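Local coordinates for protein TetR family transcriptional regulator (Chloroflexus aurantiacus, PDB 3NRG) that probably acts as a DNA-binding transcriptional regulator of the TetR family, with an N-terminal helix-turn-helix domain and an all-helical C-terminal domain, at residues A160-L164 / L210-M214; Y61-I65 / V120-T126. One frame throughout, in Å; residues are numbered along the deposited sequence.

The two contacts lie far apart in an all-helical chain, their centres 30 Å from each other and their nearest atoms about 17 Å. They come in series: contact 2 joins helix 57-78 to the loop and first turn that open helix 124-147, and contact 1 then pairs helix 157-179 with the C-terminal end of helix 196-214. Helix 124-147 is the thread between them, since its start belongs to contact 2 and its V142 touches A160 and L164 of contact 1. Contact 1 is internal to the C-terminal domain, whereas contact 2 lies where the DNA-binding part meets that domain, a junction that in TetR relatives couples the two.

Contact 1: residues A160-L164 / L210-M214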
# COMPACT_ATOMS: atom_id res chain seq x y z
N ALA A 160 10.67 1.12 -18.79
CA ALA A 160 11.42 0.79 -17.57
C ALA A 160 10.58 1.10 -16.31
O ALA A 160 10.61 0.33 -15.35
CB ALA A 160 12.73 1.55 -17.53
N ALA A 161 9.80 2.22 -16.34
CA ALA A 161 8.92 2.61 -15.24
C ALA A 161 7.79 1.59 -15.07
O ALA A 161 7.42 1.26 -13.95
CB ALA A 161 8.34 3.98 -15.49
N PHE A 162 7.26 1.06 -16.21
CA PHE A 162 6.23 0.03 -16.19
C PHE A 162 6.73 -1.23 -15.47
O PHE A 162 6.02 -1.76 -14.61
CB PHE A 162 5.77 -0.31 -17.63
CG PHE A 162 5.11 -1.66 -17.77
CD1 PHE A 162 3.80 -1.87 -17.33
CD2 PHE A 162 5.81 -2.75 -18.28
CE1 PHE A 162 3.21 -3.13 -17.42
CE2 PHE A 162 5.22 -4.01 -18.35
CZ PHE A 162 3.93 -4.19 -17.92
N VAL A 163 7.94 -1.70 -15.82
CA VAL A 163 8.56 -2.89 -15.22
C VAL A 163 8.79 -2.69 -13.72
O VAL A 163 8.46 -3.58 -12.93
CB VAL A 163 9.87 -3.31 -15.97
CG1 VAL A 163 10.55 -4.50 -15.30
CG2 VAL A 163 9.59 -3.62 -17.44
N LEU A 164 9.32 -1.52 -13.32
CA LEU A 164 9.55 -1.21 -11.90
C LEU A 164 8.22 -1.15 -11.12
O LEU A 164 8.11 -1.77 -10.06
CB LEU A 164 10.31 0.12 -11.75
CG LEU A 164 11.78 0.13 -12.23
CD1 LEU A 164 12.27 1.55 -12.42
CD2 LEU A 164 12.68 -0.60 -11.26
N LEU A 210 16.85 -6.27 -12.33
CA LEU A 210 16.55 -4.92 -12.84
C LEU A 210 17.83 -4.13 -13.11
O LEU A 210 17.90 -3.39 -14.10
CB LEU A 210 15.64 -4.16 -11.87
CG LEU A 210 14.25 -4.79 -11.59
CD1 LEU A 210 13.61 -4.15 -10.39
CD2 LEU A 210 13.34 -4.68 -12.80
N GLU A 211 18.86 -4.31 -12.25
CA GLU A 211 20.15 -3.64 -12.39
C GLU A 211 20.88 -4.10 -13.67
O GLU A 211 21.29 -3.26 -14.47
CB GLU A 211 21.03 -3.88 -11.15
CG GLU A 211 22.32 -3.07 -11.14
CD GLU A 211 23.22 -3.34 -9.96
OE1 GLU A 211 23.20 -4.47 -9.43
OE2 GLU A 211 24.00 -2.42 -9.59
N ARG A 212 21.01 -5.43 -13.87
CA ARG A 212 21.66 -5.98 -15.07
C ARG A 212 20.91 -5.59 -16.35
O ARG A 212 21.53 -5.35 -17.39
CB ARG A 212 21.80 -7.51 -14.98
CG ARG A 212 22.79 -7.99 -13.93
CD ARG A 212 23.07 -9.48 -14.06
NE ARG A 212 21.87 -10.29 -13.84
CZ ARG A 212 21.55 -10.85 -12.68
NH1 ARG A 212 22.34 -10.70 -11.63
NH2 ARG A 212 20.44 -11.57 -12.57
N GLY A 213 19.58 -5.53 -16.25
CA GLY A 213 18.73 -5.21 -17.38
C GLY A 213 18.73 -3.74 -17.79
O GLY A 213 18.48 -3.43 -18.96
N MSE A 214 18.99 -2.83 -16.83
CA MSE A 214 18.90 -1.38 -17.10
C MSE A 214 20.23 -0.62 -17.05
O MSE A 214 20.37 0.38 -17.76
CB MSE A 214 17.89 -0.72 -16.15
CG MSE A 214 16.50 -1.25 -16.31
SE MSE A 214 15.27 -0.43 -15.08
CE MSE A 214 13.78 -1.63 -15.35
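Two antiparallel helices of the TetR-type C-terminal domain meet here, A160-L164 near the start of helix 157-179 and L210-M214 at the end of helix 196-214. The axes of the short segments run 172° apart in direction and stay 12.2 Å from each other at their closest, so the gap is bridged by side chains rather than by close backbones. M214, built as selenomethionine, spans most of it. Its CG is anti to its own carbonyl carbon (chi1 -61°), and the chain beyond is fully extended, which carries the terminal methyl across to the opposite helix. There CE lies 3.7 Å from A160 O and 4.0 Å from A160 CB, with SE also against that methyl. A160 O also accepts the helical bond from L164 N, and the M214 methyl simply packs against it. The same CE comes to 4.1 Å from L164 CG and stands a little farther from V163 CB, so one methyl is lodged among three residues of a single helical turn. One turn back along the other helix, L210 divides its two methyls between neighbours: CD1 meets L164 CD2 at 3.8 Å, while CD2 reaches V163 CG1 at the same separation. L210 and V163 pass in opposite directions, whereas L164 lies aslant to L210. Apart from the methyl against A160 O, the touching atoms are all apolar side-chain atoms. Helix 124-147 backs A160-L164, its V142 touching A160 and L164 and its F135 and K139 touching A161. Helix 87-104 closes another part of the surround through L91, which packs on L164, and F88, which packs on E211 and M214.

Contact 2: residues Y61-I65 / V120-T126; sequences YLYLI and VPLPAET
The Y61 ring is turned so that L122 meets its edge, at the junction between helix 57-78, which follows the predicted helix-turn-helix of the TetR fold, and the loop leading into helix 124-147. With CG anti to the backbone N (chi1 -177°), the tyrosine points across the loop, crossing the V120 and L122 side chains at about a right angle. L122 CG sits in the ring plane, 3.7 Å from Y61 CE2. V120 meets the phenol end obliquely, its CG1 3.4 Å from Y61 OH and its CG2 also close to that oxygen, both on the same side of the ring plane. I65, one turn on in the same helix, lays CG1 over the other face, offset toward the rim, while Y31 makes an edge-to-face contact with Y61. Replacing Y61 by an alanine is likely to take from V120 and L122 the ring they rest against and to open a gap between helix and loop. L122 CD2 reaches past the ring toward the helix, lying 4.0 Å from I65 CG1 and 3.9 Å from L62 CD1; L62 and L122 slide by each other in opposite directions. The second methyl of L62 instead reaches the P123 ring at CG and CD, with L62 CD2 4.1 Å from P123 CD. P121 centres an inverse gamma turn, closed by a weak bond from L122 N to V120 O, and its own carbonyl oxygen faces L62 CD1. P123 is the N-cap residue of helix 124-147, and T126 in that helix's first turn brings its CG2 to 4.0 Å from I65 CG2.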
# COMPACT_ATOMS: atom_id res chain seq x y z
N TYR A 61 -15.14 5.02 2.69
CA TYR A 61 -14.07 4.51 1.84
C TYR A 61 -12.96 5.55 1.63
O TYR A 61 -11.77 5.20 1.66
CB TYR A 61 -14.62 4.03 0.49
CG TYR A 61 -13.57 3.42 -0.41
CD1 TYR A 61 -13.11 2.13 -0.18
CD2 TYR A 61 -13.04 4.13 -1.48
CE1 TYR A 61 -12.13 1.56 -0.99
CE2 TYR A 61 -12.07 3.57 -2.31
CZ TYR A 61 -11.61 2.28 -2.06
OH TYR A 61 -10.65 1.71 -2.86
N LEU A 62 -13.34 6.82 1.41
CA LEU A 62 -12.39 7.93 1.23
C LEU A 62 -11.54 8.13 2.48
O LEU A 62 -10.34 8.38 2.38
CB LEU A 62 -13.13 9.23 0.89
CG LEU A 62 -13.14 9.64 -0.59
CD1 LEU A 62 -14.08 8.74 -1.40
CD2 LEU A 62 -13.57 11.08 -0.75
N TYR A 63 -12.17 8.02 3.68
CA TYR A 63 -11.48 8.14 4.96
C TYR A 63 -10.41 7.04 5.12
O TYR A 63 -9.29 7.33 5.55
CB TYR A 63 -12.51 8.09 6.13
CG TYR A 63 -11.89 7.94 7.50
CD1 TYR A 63 -11.29 9.02 8.14
CD2 TYR A 63 -11.95 6.73 8.18
CE1 TYR A 63 -10.72 8.89 9.41
CE2 TYR A 63 -11.39 6.59 9.45
CZ TYR A 63 -10.78 7.67 10.07
OH TYR A 63 -10.24 7.54 11.32
N LEU A 64 -10.76 5.80 4.74
CA LEU A 64 -9.84 4.67 4.82
C LEU A 64 -8.68 4.79 3.82
O LEU A 64 -7.55 4.41 4.15
CB LEU A 64 -10.61 3.35 4.62
CG LEU A 64 -11.69 3.02 5.66
CD1 LEU A 64 -12.49 1.86 5.22
CD2 LEU A 64 -11.08 2.74 7.03
N ILE A 65 -8.95 5.32 2.61
CA ILE A 65 -7.93 5.55 1.58
C ILE A 65 -6.94 6.65 2.03
O ILE A 65 -5.72 6.48 1.92
CB ILE A 65 -8.59 5.85 0.18
CG1 ILE A 65 -9.17 4.56 -0.46
CG2 ILE A 65 -7.62 6.58 -0.78
CD1 ILE A 65 -8.11 3.47 -0.90
N VAL A 120 -13.96 1.78 -7.79
CA VAL A 120 -14.18 2.46 -6.52
C VAL A 120 -14.47 3.96 -6.72
O VAL A 120 -13.95 4.56 -7.66
CB VAL A 120 -13.03 2.20 -5.51
CG1 VAL A 120 -13.01 0.74 -5.06
CG2 VAL A 120 -11.68 2.62 -6.08
N PRO A 121 -15.34 4.57 -5.89
CA PRO A 121 -15.67 5.98 -6.10
C PRO A 121 -14.69 6.92 -5.41
O PRO A 121 -14.92 7.35 -4.28
CB PRO A 121 -17.09 6.10 -5.54
CG PRO A 121 -17.19 5.01 -4.51
CD PRO A 121 -16.09 4.00 -4.74
N LEU A 122 -13.60 7.25 -6.11
CA LEU A 122 -12.59 8.17 -5.60
C LEU A 122 -12.52 9.43 -6.47
O LEU A 122 -12.73 9.33 -7.69
CB LEU A 122 -11.21 7.49 -5.53
CG LEU A 122 -11.02 6.43 -4.44
CD1 LEU A 122 -9.76 5.64 -4.66
CD2 LEU A 122 -11.01 7.06 -3.03
N PRO A 123 -12.20 10.61 -5.89
CA PRO A 123 -12.10 11.82 -6.73
C PRO A 123 -10.96 11.73 -7.73
O PRO A 123 -10.01 10.95 -7.53
CB PRO A 123 -11.85 12.94 -5.70
CG PRO A 123 -12.21 12.36 -4.37
CD PRO A 123 -11.92 10.91 -4.48
N ALA A 124 -11.04 12.52 -8.83
CA ALA A 124 -10.03 12.53 -9.90
C ALA A 124 -8.59 12.67 -9.38
O ALA A 124 -7.71 11.92 -9.80
CB ALA A 124 -10.35 13.63 -10.90
N GLU A 125 -8.36 13.63 -8.44
CA GLU A 125 -7.02 13.87 -7.87
C GLU A 125 -6.51 12.70 -7.03
O GLU A 125 -5.33 12.38 -7.09
CB GLU A 125 -6.96 15.21 -7.09
CG GLU A 125 -7.89 15.31 -5.88
CD GLU A 125 -9.33 15.70 -6.17
OE1 GLU A 125 -9.67 15.97 -7.34
OE2 GLU A 125 -10.13 15.76 -5.20
N THR A 126 -7.41 12.03 -6.27
CA THR A 126 -7.04 10.88 -5.44
C THR A 126 -6.80 9.65 -6.32
O THR A 126 -5.83 8.92 -6.09
CB THR A 126 -8.12 10.62 -4.37
OG1 THR A 126 -8.50 11.86 -3.77
CG2 THR A 126 -7.64 9.65 -3.29